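Local coordinates for protein phytase (PDB 3ZHC) that belongs to the histidine phosphatase superfamily (branch 2), the family of histidine acid phosphatases, which pair an alpha/beta domain with a mostly helical one, at residues S233-L238 and L268-A273; E175-R180 and Q274-Q279. The protein carries 2 engineered substitutions. One frame throughout, in Å; residues are numbered along the deposited sequence. Where two conformers were deposited one is given.

Interaction 1: S233-L238 and L268-A273; sequences SLSSTL and LSLHNA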
ATOM      1  N   SER B 233       0.106  -1.889 -20.892  1.00 11.91           N
ATOM      2  CA  SER B 233       0.473  -0.539 -21.429  1.00 11.66           C
ATOM      3  C   SER B 233      -0.752   0.361 -21.610  1.00 11.45           C
ATOM      4  O   SER B 233      -0.722   1.528 -21.219  1.00 11.55           O
ATOM      5  CB  SER B 233       1.238  -0.645 -22.750  1.00 11.65           C
ATOM      6  OG  SER B 233       1.400   0.639 -23.360  1.00 11.78           O
ATOM      7  N   LEU B 234      -1.819  -0.186 -22.198  1.00 11.11           N
ATOM      8  CA  LEU B 234      -3.060   0.567 -22.417  1.00 10.90           C
ATOM      9  C   LEU B 234      -3.601   1.118 -21.093  1.00 10.80           C
ATOM     10  O   LEU B 234      -3.849   2.317 -20.972  1.00 10.71           O
ATOM     11  CB  LEU B 234      -4.134  -0.306 -23.112  1.00 10.75           C
ATOM     12  CG  LEU B 234      -5.507   0.351 -23.438  1.00 10.50           C
ATOM     13  CD1 LEU B 234      -5.327   1.550 -24.340  1.00  9.95           C
ATOM     14  CD2 LEU B 234      -6.508  -0.676 -24.051  1.00  9.68           C
ATOM     15  N   SER B 235      -3.768   0.229 -20.111  1.00 10.90           N
ATOM     16  CA  SER B 235      -4.283   0.607 -18.771  1.00 10.93           C
ATOM     17  C   SER B 235      -3.443   1.678 -18.089  1.00 10.88           C
ATOM     18  O   SER B 235      -3.990   2.555 -17.435  1.00 10.88           O
ATOM     19  CB  SER B 235      -4.373  -0.611 -17.895  1.00 11.06           C
ATOM     20  OG  SER B 235      -5.316  -1.525 -18.459  1.00 11.93           O
ATOM     21  N   SER B 236      -2.110   1.590 -18.254  1.00 10.88           N
ATOM     22  CA  SER B 236      -1.182   2.587 -17.734  1.00 10.79           C
ATOM     23  C   SER B 236      -1.476   3.947 -18.354  1.00 10.74           C
ATOM     24  O   SER B 236      -1.498   4.974 -17.651  1.00 10.84           O
ATOM     25  CB  SER B 236       0.270   2.173 -18.012  1.00 10.84           C
ATOM     26  OG  SER B 236       1.197   3.054 -17.400  1.00 10.75           O
ATOM     27  N   THR B 237      -1.706   3.955 -19.667  1.00 10.55           N
ATOM     28  CA  THR B 237      -2.040   5.182 -20.389  1.00 10.37           C
ATOM     29  C   THR B 237      -3.415   5.730 -19.950  1.00 10.25           C
ATOM     30  O   THR B 237      -3.527   6.899 -19.595  1.00 10.17           O
ATOM     31  CB  THR B 237      -2.007   4.950 -21.934  1.00 10.37           C
ATOM     32  OG1 THR B 237      -0.665   4.591 -22.332  1.00 10.17           O
ATOM     33  CG2 THR B 237      -2.469   6.182 -22.698  1.00  9.98           C
ATOM     34  N   LEU B 238      -4.436   4.873 -19.966  1.00 10.12           N
ATOM     35  CA  LEU B 238      -5.832   5.306 -19.663  1.00 10.00           C
ATOM     36  C   LEU B 238      -6.028   5.844 -18.271  1.00  9.92           C
ATOM     37  O   LEU B 238      -6.653   6.903 -18.107  1.00  9.69           O
ATOM     38  CB  LEU B 238      -6.834   4.176 -19.918  1.00  9.97           C
ATOM     39  CG  LEU B 238      -6.919   3.637 -21.351  1.00 10.34           C
ATOM     40  CD1 LEU B 238      -8.135   2.716 -21.473  1.00 10.81           C
ATOM     41  CD2 LEU B 238      -6.981   4.746 -22.413  1.00 10.51           C
ATOM     42  N   LEU B 268      -4.994   3.821 -10.701  1.00 12.15           N
ATOM     43  CA  LEU B 268      -3.566   4.199 -10.781  1.00 12.09           C
ATOM     44  C   LEU B 268      -2.561   3.102 -10.305  1.00 11.94           C
ATOM     45  O   LEU B 268      -1.386   3.236 -10.572  1.00 12.16           O
ATOM     46  CB  LEU B 268      -3.349   5.587 -10.151  1.00 12.15           C
ATOM     47  CG  LEU B 268      -3.768   6.632 -11.248  1.00 12.64           C
ATOM     48  CD1 LEU B 268      -4.548   7.774 -10.727  1.00 13.14           C
ATOM     49  CD2 LEU B 268      -2.506   7.081 -12.068  1.00 11.77           C
ATOM     50  N   SER B 269      -3.037   2.029  -9.632  1.00 11.78           N
ATOM     51  CA  SER B 269      -2.156   0.896  -9.282  0.50 11.74           C
ATOM     52  C   SER B 269      -1.607   0.236 -10.556  1.00 11.60           C
ATOM     53  O   SER B 269      -0.499  -0.277 -10.555  1.00 11.61           O
ATOM     54  CB  SER B 269      -2.883  -0.143  -8.429  0.50 11.78           C
ATOM     55  OG  SER B 269      -3.118   0.360  -7.134  0.50 11.96           O
ATOM     56  N   LEU B 270      -2.411   0.266 -11.633  1.00 11.38           N
ATOM     57  CA  LEU B 270      -2.015  -0.302 -12.922  1.00 11.27           C
ATOM     58  C   LEU B 270      -0.885   0.510 -13.549  1.00 11.07           C
ATOM     59  O   LEU B 270       0.113  -0.061 -13.998  1.00 11.17           O
ATOM     60  CB  LEU B 270      -3.233  -0.405 -13.864  1.00 11.28           C
ATOM     61  CG  LEU B 270      -4.349  -1.351 -13.346  1.00 11.49           C
ATOM     62  CD1 LEU B 270      -5.620  -1.315 -14.233  1.00 11.09           C
ATOM     63  CD2 LEU B 270      -3.809  -2.774 -13.208  1.00 11.50           C
ATOM     64  N   HIS B 271      -1.058   1.835 -13.557  1.00 10.90           N
ATOM     65  CA  HIS B 271      -0.056   2.792 -14.042  1.00 10.66           C
ATOM     66  C   HIS B 271       1.245   2.702 -13.227  1.00 10.63           C
ATOM     67  O   HIS B 271       2.345   2.599 -13.808  1.00 10.42           O
ATOM     68  CB  HIS B 271      -0.638   4.234 -14.014  1.00 10.47           C
ATOM     69  CG  HIS B 271       0.373   5.311 -14.245  1.00 10.20           C
ATOM     70  ND1 HIS B 271       0.741   5.728 -15.501  1.00 10.15           N
ATOM     71  CD2 HIS B 271       1.091   6.057 -13.377  1.00 10.48           C
ATOM     72  CE1 HIS B 271       1.646   6.683 -15.398  1.00 10.61           C
ATOM     73  NE2 HIS B 271       1.877   6.901 -14.119  1.00 10.59           N
ATOM     74  N   ASN B 272       1.102   2.743 -11.898  1.00 10.62           N
ATOM     75  CA  ASN B 272       2.245   2.667 -10.971  1.00 10.65           C
ATOM     76  C   ASN B 272       2.994   1.356 -11.083  1.00 10.79           C
ATOM     77  O   ASN B 272       4.196   1.357 -11.016  1.00 10.85           O
ATOM     78  CB  ASN B 272       1.802   2.893  -9.515  1.00 10.52           C
ATOM     79  CG  ASN B 272       1.370   4.328  -9.242  1.00 10.38           C
ATOM     80  OD1 ASN B 272       1.956   5.288  -9.752  1.00  9.62           O
ATOM     81  ND2 ASN B 272       0.343   4.478  -8.422  1.00 10.64           N
ATOM     82  N   ALA B 273       2.255   0.245 -11.257  1.00 11.08           N
ATOM     83  CA  ALA B 273       2.853  -1.084 -11.447  1.00 11.18           C
ATOM     84  C   ALA B 273       3.557  -1.223 -12.785  1.00 11.43           C
ATOM     85  O   ALA B 273       4.571  -1.895 -12.861  1.00 11.43           O
ATOM     86  CB  ALA B 273       1.793  -2.203 -11.271  1.00 11.14           C
TER
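The imidazole of H271 reaches across to the backbone of S236, its ND1 donating to the carbonyl O at 3.2 Å with an N-H...O angle of 146°. The nitrogen sits above the carbonyl plane, 37° out of it, and the oxygen lies at the ring edge, near the ring plane but somewhat tilted from it. The same N-H also leans toward the hydroxyl of its partner, ND1 of H271 to OG of S236 at 3.3 Å, a weak second bond. CG of H271 lies anti to the backbone N (chi1 169°), which carries the ring along the gap between the helices. With serines facing the second helix, the backbones of helices 231-247 and 260-280 come close in this buried part of the helical region of the histidine phosphatase fold: the CA atoms of S236 and H271 are 3.9 Å apart. In the preceding pair, CD1 of L270 rests on CB of S235 at 3.9 Å, while the S235 hydroxyl turns back to its own helix and bonds to the carbonyl of A231. Farther out, F185 of helix 182-192 touches both S235 and L270, and the ring of F275 meets that of H271.

Interaction 2: E175-R180 and Q274-Q279; sequences ELYTQR and QFDLLQ. With FMT (formic acid), chain N.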
ATOM      1  N   GLU B 175       1.125 -13.024 -16.804  1.00 24.02           N
ATOM      2  CA  GLU B 175      -0.211 -13.541 -16.396  1.00 24.11           C
ATOM      3  C   GLU B 175      -0.372 -13.609 -14.872  1.00 23.93           C
ATOM      4  O   GLU B 175      -1.429 -13.268 -14.373  1.00 23.86           O
ATOM      5  CB  GLU B 175      -0.505 -14.901 -17.048  1.00 24.24           C
ATOM      6  CG  GLU B 175      -0.719 -14.794 -18.576  1.00 24.99           C
ATOM      7  CD  GLU B 175      -0.999 -16.142 -19.269  1.00 26.06           C
ATOM      8  OE1 GLU B 175      -0.818 -17.208 -18.629  1.00 26.87           O
ATOM      9  OE2 GLU B 175      -1.401 -16.122 -20.462  1.00 26.33           O
ATOM     10  N   LEU B 176       0.682 -14.037 -14.142  1.00 23.82           N
ATOM     11  CA  LEU B 176       0.656 -14.021 -12.644  1.00 23.73           C
ATOM     12  C   LEU B 176       0.592 -12.586 -12.098  1.00 23.54           C
ATOM     13  O   LEU B 176      -0.063 -12.337 -11.090  1.00 23.48           O
ATOM     14  CB  LEU B 176       1.863 -14.749 -12.026  1.00 23.88           C
ATOM     15  CG  LEU B 176       1.978 -16.272 -12.187  1.00 24.13           C
ATOM     16  CD1 LEU B 176       3.243 -16.760 -11.479  1.00 24.38           C
ATOM     17  CD2 LEU B 176       0.750 -17.026 -11.683  1.00 24.35           C
ATOM     18  N   TYR B 177       1.280 -11.654 -12.768  1.00 23.25           N
ATOM     19  CA  TYR B 177       1.218 -10.226 -12.407  1.00 23.09           C
ATOM     20  C   TYR B 177      -0.209  -9.699 -12.689  1.00 23.00           C
ATOM     21  O   TYR B 177      -0.750  -8.948 -11.908  1.00 22.98           O
ATOM     22  CB  TYR B 177       2.275  -9.426 -13.175  1.00 23.08           C
ATOM     23  CG  TYR B 177       2.755  -8.151 -12.520  1.00 22.82           C
ATOM     24  CD1 TYR B 177       3.452  -8.193 -11.302  1.00 22.80           C
ATOM     25  CD2 TYR B 177       2.549  -6.901 -13.122  1.00 22.95           C
ATOM     26  CE1 TYR B 177       3.916  -7.031 -10.687  1.00 22.95           C
ATOM     27  CE2 TYR B 177       3.014  -5.710 -12.509  1.00 23.02           C
ATOM     28  CZ  TYR B 177       3.700  -5.793 -11.285  1.00 23.25           C
ATOM     29  OH  TYR B 177       4.170  -4.653 -10.660  1.00 24.03           O
ATOM     30  N   THR B 178      -0.802 -10.119 -13.814  1.00 22.82           N
ATOM     31  CA  THR B 178      -2.196  -9.777 -14.138  1.00 22.71           C
ATOM     32  C   THR B 178      -3.154 -10.302 -13.031  1.00 22.67           C
ATOM     33  O   THR B 178      -4.021  -9.539 -12.583  1.00 22.70           O
ATOM     34  CB  THR B 178      -2.600 -10.280 -15.535  1.00 22.69           C
ATOM     35  OG1 THR B 178      -1.745  -9.666 -16.514  1.00 22.53           O
ATOM     36  CG2 THR B 178      -4.065  -9.948 -15.843  1.00 22.67           C
ATOM     37  N   GLN B 179      -2.980 -11.582 -12.594  1.00 22.61           N
ATOM     38  CA  GLN B 179      -3.817 -12.151 -11.490  0.50 22.60           C
ATOM     39  C   GLN B 179      -3.712 -11.322 -10.205  1.00 22.51           C
ATOM     40  O   GLN B 179      -4.693 -11.174  -9.472  1.00 22.53           O
ATOM     41  CB  GLN B 179      -3.505 -13.638 -11.183  0.50 22.66           C
ATOM     42  CG  GLN B 179      -4.342 -14.627 -12.000  0.50 22.91           C
ATOM     43  CD  GLN B 179      -3.758 -14.910 -13.344  0.50 23.12           C
ATOM     44  OE1 GLN B 179      -4.325 -14.542 -14.376  0.50 23.51           O
ATOM     45  NE2 GLN B 179      -2.594 -15.564 -13.354  0.50 23.18           N
ATOM     46  N   ARG B 180      -2.531 -10.787  -9.945  1.00 22.30           N
ATOM     47  CA  ARG B 180      -2.292  -9.951  -8.768  1.00 22.16           C
ATOM     48  C   ARG B 180      -3.103  -8.635  -8.789  1.00 21.66           C
ATOM     49  O   ARG B 180      -3.512  -8.137  -7.737  1.00 21.69           O
ATOM     50  CB  ARG B 180      -0.795  -9.660  -8.649  1.00 22.31           C
ATOM     51  CG  ARG B 180      -0.368  -9.121  -7.309  1.00 23.29           C
ATOM     52  CD  ARG B 180       1.042  -9.625  -6.916  1.00 24.26           C
ATOM     53  NE  ARG B 180       2.122  -8.734  -7.205  1.00 25.52           N
ATOM     54  CZ  ARG B 180       3.414  -9.044  -7.019  1.00 26.10           C
ATOM     55  NH1 ARG B 180       3.782 -10.258  -6.541  1.00 26.50           N
ATOM     56  NH2 ARG B 180       4.350  -8.145  -7.319  1.00 26.24           N
ATOM     57  N   GLN B 274       3.030  -0.596 -13.852  1.00 11.78           N
ATOM     58  CA  GLN B 274       3.702  -0.704 -15.165  0.50 11.86           C
ATOM     59  C   GLN B 274       5.018   0.101 -15.125  1.00 11.96           C
ATOM     60  O   GLN B 274       6.044  -0.373 -15.643  1.00 12.03           O
ATOM     61  CB  GLN B 274       2.821  -0.290 -16.333  0.50 11.90           C
ATOM     62  CG  GLN B 274       3.102  -1.174 -17.559  0.50 12.08           C
ATOM     63  CD  GLN B 274       3.216  -0.397 -18.808  0.50 12.13           C
ATOM     64  OE1 GLN B 274       3.361  -0.957 -19.897  0.50 12.19           O
ATOM     65  NE2 GLN B 274       3.169   0.921 -18.680  0.50 12.04           N
ATOM     66  N   PHE B 275       4.994   1.282 -14.500  1.00 12.10           N
ATOM     67  CA  PHE B 275       6.214   2.100 -14.294  1.00 12.30           C
ATOM     68  C   PHE B 275       7.231   1.380 -13.371  1.00 12.39           C
ATOM     69  O   PHE B 275       8.434   1.516 -13.541  1.00 12.11           O
ATOM     70  CB  PHE B 275       5.861   3.510 -13.746  1.00 12.34           C
ATOM     71  CG  PHE B 275       5.622   4.527 -14.825  1.00 12.70           C
ATOM     72  CD1 PHE B 275       4.586   4.369 -15.721  1.00 13.34           C
ATOM     73  CD2 PHE B 275       6.451   5.630 -14.955  1.00 12.94           C
ATOM     74  CE1 PHE B 275       4.365   5.329 -16.756  1.00 13.58           C
ATOM     75  CE2 PHE B 275       6.249   6.561 -15.942  1.00 13.35           C
ATOM     76  CZ  PHE B 275       5.189   6.409 -16.859  1.00 13.35           C
ATOM     77  N   ASP B 276       6.716   0.618 -12.401  1.00 12.63           N
ATOM     78  CA  ASP B 276       7.548  -0.176 -11.524  1.00 12.73           C
ATOM     79  C   ASP B 276       8.365  -1.202 -12.355  1.00 12.72           C
ATOM     80  O   ASP B 276       9.595  -1.275 -12.245  1.00 12.44           O
ATOM     81  CB  ASP B 276       6.699  -0.870 -10.475  1.00 12.77           C
ATOM     82  CG  ASP B 276       7.525  -1.505  -9.363  1.00 13.21           C
ATOM     83  OD1 ASP B 276       8.740  -1.207  -9.224  1.00 12.93           O
ATOM     84  OD2 ASP B 276       6.941  -2.312  -8.617  1.00 13.85           O
ATOM     85  N   LEU B 277       7.656  -1.973 -13.187  1.00 12.78           N
ATOM     86  CA  LEU B 277       8.286  -2.957 -14.064  1.00 12.81           C
ATOM     87  C   LEU B 277       9.227  -2.324 -15.102  1.00 12.95           C
ATOM     88  O   LEU B 277      10.389  -2.713 -15.210  1.00 12.98           O
ATOM     89  CB  LEU B 277       7.224  -3.798 -14.803  1.00 12.74           C
ATOM     90  CG  LEU B 277       6.382  -4.754 -13.980  1.00 12.82           C
ATOM     91  CD1 LEU B 277       5.436  -5.501 -14.894  1.00 12.96           C
ATOM     92  CD2 LEU B 277       7.264  -5.757 -13.166  1.00 12.48           C
ATOM     93  N   LEU B 278       8.729  -1.353 -15.853  1.00 13.08           N
ATOM     94  CA  LEU B 278       9.506  -0.795 -16.996  1.00 13.33           C
ATOM     95  C   LEU B 278      10.546   0.268 -16.652  1.00 13.51           C
ATOM     96  O   LEU B 278      11.494   0.448 -17.425  1.00 13.45           O
ATOM     97  CB  LEU B 278       8.547  -0.251 -18.092  1.00 13.27           C
ATOM     98  CG  LEU B 278       7.598  -1.268 -18.753  1.00 13.24           C
ATOM     99  CD1 LEU B 278       6.756  -0.559 -19.842  1.00 12.58           C
ATOM    100  CD2 LEU B 278       8.330  -2.502 -19.346  1.00 12.59           C
ATOM    101  N   GLN B 279      10.386   0.963 -15.513  1.00 13.73           N
ATOM    102  CA  GLN B 279      11.304   2.076 -15.139  1.00 13.88           C
ATOM    103  C   GLN B 279      12.031   1.947 -13.800  1.00 14.16           C
ATOM    104  O   GLN B 279      13.098   2.559 -13.636  1.00 14.01           O
ATOM    105  CB  GLN B 279      10.532   3.399 -15.162  1.00 14.02           C
ATOM    106  CG  GLN B 279       9.831   3.716 -16.530  1.00 13.99           C
ATOM    107  CD  GLN B 279      10.808   4.017 -17.679  1.00 14.54           C
ATOM    108  OE1 GLN B 279      12.031   4.155 -17.476  1.00 14.63           O
ATOM    109  NE2 GLN B 279      10.268   4.125 -18.899  1.00 14.65           N
TER
HETATM  110  C   FMT N1412      -1.500 -11.158 -19.367  1.00 24.39           C
HETATM  111  O1  FMT N1412      -2.217 -10.195 -19.117  1.00 24.24           O
HETATM  112  O2  FMT N1412      -1.361 -11.570 -20.511  1.00 24.53           O
HETATM  113  O   HOH W   1       4.328  -2.758  -8.837  1.00 14.43           O
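Apolar packing between Y177 and L277 carries most of the contact. The two side chains come from opposite directions, and the isobutyl group of L277 lies against the tyrosine ring: CD1 approaches CE2 of Y177 at 3.4 Å and CD2 sits over one face, 4.0 Å from CZ. CG of Y177 stands anti to its backbone nitrogen (chi1 -154°), sending the ring across the wide gap between 175-180 and 274-279, whose nearest CA atoms, those of Y177 and Q274, are 10.2 Å apart. I166 of helix 159-169 also touches L277, while W232 and Y181 meet the ring of Y177, extending the apolar packing within the helical region.

The polar link is indirect. A water lies 2.6 Å from OH of Y177 and donates to OD2 of D276 at 2.7 Å, bridging a phenol and a carboxylate that are 4.2 Å apart at these two oxygens. The other oxygen of D276, OD1, forms salt bridges with R169 and R280.

On helix 174-180, OG1 of T178 donates to O1 of a formic acid at 2.7 Å; the backbone N of S217 binds the same molecule.

With two arginines on one carboxylate oxygen and a water on the other, D276 is probably held as an anion, and the water probably links the tyrosine hydroxyl to this charged network while its ring stays in apolar packing.

In the fold
Both interactions draw on helix 260-280, at consecutive turns, and their centres lie about 9 Å apart on the same side of the chain's centre. Interaction 1 is the deeper, entirely among buried residues and about 14 Å from that centre; interaction 2, at about 18 Å, is buried at its aromatic and aliphatic heart but has a partly exposed acid at its margin. In 233-238 with 268-273 the helix backbones nearly touch and a direct side-chain to backbone bond joins them, whereas 175-180 and 274-279 are spanned by a tyrosine ring packed on a leucine, and by a water. The two adjoin where CB of A273 meets OH of Y177 at 3.5 Å, and interaction 1 is nested within the loop closed by interaction 2.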